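Long-range contact in MutT/nudix family protein (Shewanella oneidensis, PDB 3GZ8), which probably regulates transcription of NAD metabolism genes in response to ADP-ribose, which is bound here by its Nudix domain: residues L40-S45 / A123-V128. Residues are numbered along the deposited sequence; the frame is centred on the assembly and turned at random.
Sequences LLVQRS and ASVSDV. With APR (adenosine-5-diphosphoribose), chain E.
At S45 the antiparallel pairing of 40-45 with 123-128 ends in a double grip: the S45 amide donates to S124 O (3.0 Å), and S45 OG to A123 O (2.9 Å), so one residue takes up two successive carbonyls of the turn that leads into strand 125-132. The pairing is also irregular. The chain turns a corner at S126, where Q43 O receives S126 N (2.8 Å, N-H...O 160°) and Q43 N donates to D127 O. A water donates to R44 O; its very short approach to S126 OG leaves a bridge between the two doubtful. Further along the strands, V42 and V128 form a non-hydrogen-bonded pair with their side chains on the same face. V128 CG2, carried anti to the backbone N, lies against L40 CD1 (3.6 Å) and V42 CG1, while the other methyl of V42, CG2, packs on V125 CG1 (3.8 Å). Helix 68-80 adjoins this apolar patch through K79 and T80. R44 diverges from V125 and carries its guanidinium to the ADP-ribose diphosphate, whose PB lies in plane at the edge of the group: NH1 donates to O2B (2.9 Å) and NH2 to O1B (2.9 Å, 172°), a nearly straight bidentate clasp, while NE is held by P48 O. Replacing R44 by a leucine would probably leave both of these phosphate oxygens without their guanidinium partner and P48 O without its NE donor. S124 CB also approaches O1A of the other phosphate, so the strand pairing places residues from both segments at the diphosphate, where the arginine's positive charge probably offsets part of the ligand's negative charge.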
loop_
_atom_site.group_PDB
_atom_site.type_symbol
_atom_site.label_atom_id
_atom_site.label_comp_id
_atom_site.label_asym_id
_atom_site.label_seq_id
_atom_site.Cartn_x
_atom_site.Cartn_y
_atom_site.Cartn_z
ATOM N N LEU A 40 0.494 -19.663 8.794
ATOM C CA LEU A 40 1.322 -20.206 7.707
ATOM C C LEU A 40 2.603 -19.401 7.547
ATOM O O LEU A 40 2.552 -18.199 7.282
ATOM C CB LEU A 40 0.562 -20.146 6.370
ATOM C CG LEU A 40 1.172 -20.808 5.144
ATOM C CD1 LEU A 40 1.280 -22.342 5.315
ATOM C CD2 LEU A 40 0.297 -20.463 3.947
ATOM N N LEU A 41 3.736 -20.072 7.713
ATOM C CA LEU A 41 5.035 -19.441 7.587
ATOM C C LEU A 41 5.885 -20.247 6.604
ATOM O O LEU A 41 5.717 -21.467 6.473
ATOM C CB LEU A 41 5.746 -19.351 8.958
ATOM C CG LEU A 41 5.112 -18.551 10.112
ATOM C CD1 LEU A 41 6.073 -18.469 11.312
ATOM C CD2 LEU A 41 4.679 -17.132 9.688
ATOM N N VAL A 42 6.774 -19.542 5.911
ATOM C CA VAL A 42 7.715 -20.156 4.990
ATOM C C VAL A 42 9.131 -19.958 5.518
ATOM O O VAL A 42 9.412 -18.988 6.254
ATOM C CB VAL A 42 7.621 -19.561 3.554
ATOM C CG1 VAL A 42 6.271 -19.922 2.901
ATOM C CG2 VAL A 42 7.875 -18.029 3.539
ATOM N N GLN A 43 10.032 -20.868 5.159
ATOM C CA GLN A 43 11.405 -20.659 5.541
ATOM C C GLN A 43 12.162 -20.041 4.376
ATOM O O GLN A 43 12.146 -20.589 3.298
ATOM C CB GLN A 43 12.042 -21.953 6.059
ATOM C CG GLN A 43 13.447 -21.713 6.585
ATOM C CD GLN A 43 14.060 -22.932 7.263
ATOM O OE1 GLN A 43 14.824 -22.773 8.212
ATOM N NE2 GLN A 43 13.735 -24.146 6.785
ATOM N N ARG A 44 12.829 -18.915 4.608
ATOM C CA ARG A 44 13.476 -18.128 3.536
ATOM C C ARG A 44 14.774 -18.749 2.977
ATOM O O ARG A 44 15.653 -19.159 3.743
ATOM C CB ARG A 44 13.782 -16.721 4.063
ATOM C CG ARG A 44 12.529 -15.929 4.481
ATOM C CD ARG A 44 12.851 -14.524 5.029
ATOM N NE ARG A 44 13.720 -13.773 4.140
ATOM C CZ ARG A 44 13.315 -13.237 2.990
ATOM N NH1 ARG A 44 12.036 -13.354 2.600
ATOM N NH2 ARG A 44 14.190 -12.571 2.225
ATOM N N SER A 45 14.917 -18.817 1.655
ATOM C CA SER A 45 16.246 -19.132 1.103
ATOM C C SER A 45 16.876 -17.971 0.374
ATOM O O SER A 45 17.759 -18.160 -0.451
ATOM C CB SER A 45 16.290 -20.415 0.256
ATOM O OG SER A 45 15.039 -20.796 -0.297
ATOM N N ALA A 123 11.841 -21.778 -5.591
ATOM C CA ALA A 123 13.175 -21.930 -5.037
ATOM C C ALA A 123 13.464 -20.903 -3.941
ATOM O O ALA A 123 14.405 -21.094 -3.157
ATOM C CB ALA A 123 14.239 -21.834 -6.174
ATOM N N SER A 124 12.670 -19.831 -3.882
ATOM C CA SER A 124 12.916 -18.708 -2.941
ATOM C C SER A 124 12.652 -19.052 -1.470
ATOM O O SER A 124 13.000 -18.280 -0.565
ATOM C CB SER A 124 12.110 -17.471 -3.345
ATOM O OG SER A 124 10.758 -17.825 -3.458
ATOM N N VAL A 125 12.062 -20.220 -1.242
ATOM C CA VAL A 125 11.820 -20.751 0.113
ATOM C C VAL A 125 12.253 -22.216 0.228
ATOM O O VAL A 125 12.255 -22.940 -0.760
ATOM C CB VAL A 125 10.324 -20.616 0.512
ATOM C CG1 VAL A 125 9.950 -19.152 0.615
ATOM C CG2 VAL A 125 9.400 -21.340 -0.485
ATOM N N SER A 126 12.594 -22.678 1.422
ATOM C CA SER A 126 13.041 -24.068 1.560
ATOM C C SER A 126 12.120 -24.946 2.418
ATOM O O SER A 126 12.275 -26.183 2.463
ATOM C CB SER A 126 14.452 -24.104 2.114
ATOM O OG SER A 126 14.444 -23.527 3.403
ATOM N N ASP A 127 11.171 -24.314 3.099
ATOM C CA ASP A 127 10.211 -25.041 3.910
ATOM C C ASP A 127 8.961 -24.163 4.074
ATOM O O ASP A 127 9.006 -22.941 3.857
ATOM C CB ASP A 127 10.811 -25.387 5.290
ATOM C CG ASP A 127 10.387 -26.774 5.813
ATOM O OD1 ASP A 127 9.404 -27.385 5.297
ATOM O OD2 ASP A 127 11.059 -27.256 6.766
ATOM N N VAL A 128 7.861 -24.808 4.464
ATOM C CA VAL A 128 6.608 -24.143 4.732
ATOM C C VAL A 128 5.902 -24.980 5.790
ATOM O O VAL A 128 5.963 -26.214 5.756
ATOM C CB VAL A 128 5.746 -23.976 3.441
ATOM C CG1 VAL A 128 5.496 -25.328 2.740
ATOM C CG2 VAL A 128 4.436 -23.272 3.737
HETATM N N1 APR E . 11.797 -5.757 -7.314
HETATM C C2 APR E . 11.421 -6.880 -7.972
HETATM N N3 APR E . 12.035 -8.066 -7.805
HETATM C C4 APR E . 13.078 -8.185 -6.931
HETATM C C5 APR E . 13.519 -7.002 -6.171
HETATM C C6 APR E . 12.820 -5.738 -6.416
HETATM N N6 APR E . 13.198 -4.611 -5.749
HETATM N N7 APR E . 14.541 -7.380 -5.396
HETATM C C8 APR E . 14.739 -8.706 -5.619
HETATM N N9 APR E . 13.880 -9.178 -6.544
HETATM C "C1'" APR E . 13.810 -10.564 -7.034
HETATM C "C2'" APR E . 15.193 -11.197 -7.109
HETATM O "O2'" APR E . 15.204 -12.126 -8.206
HETATM C "C3'" APR E . 15.320 -11.992 -5.831
HETATM O "O3'" APR E . 16.160 -13.136 -5.998
HETATM O "O4'" APR E . 13.061 -11.349 -6.112
HETATM C "C4'" APR E . 13.874 -12.380 -5.559
HETATM C "C5'" APR E . 13.526 -12.425 -4.094
HETATM O "O5'" APR E . 12.210 -12.985 -4.030
HETATM P PA APR E . 11.620 -13.322 -2.579
HETATM O O1A APR E . 12.622 -14.150 -1.784
HETATM O O2A APR E . 10.234 -13.828 -2.802
HETATM O O3A APR E . 11.589 -11.783 -2.071
HETATM P PB APR E . 11.706 -11.374 -0.524
HETATM O O1B APR E . 13.149 -11.224 -0.173
HETATM O O2B APR E . 10.778 -12.324 0.171
HETATM O O5D APR E . 11.148 -9.862 -0.428
HETATM C C5D APR E . 9.766 -9.641 -0.124
HETATM O O4D APR E . 10.285 -8.042 1.602
HETATM O O1D APR E . 9.843 -5.996 2.647
HETATM C C1D APR E . 9.698 -7.416 2.732
HETATM O O2D APR E . 7.787 -8.023 4.051
HETATM C C2D APR E . 8.246 -7.854 2.698
HETATM O O3D APR E . 7.954 -10.306 2.677
HETATM C C3D APR E . 8.223 -9.146 1.875
HETATM C C4D APR E . 9.648 -9.294 1.355
HETATM O O HOH W 1 16.257 -21.920 4.141
#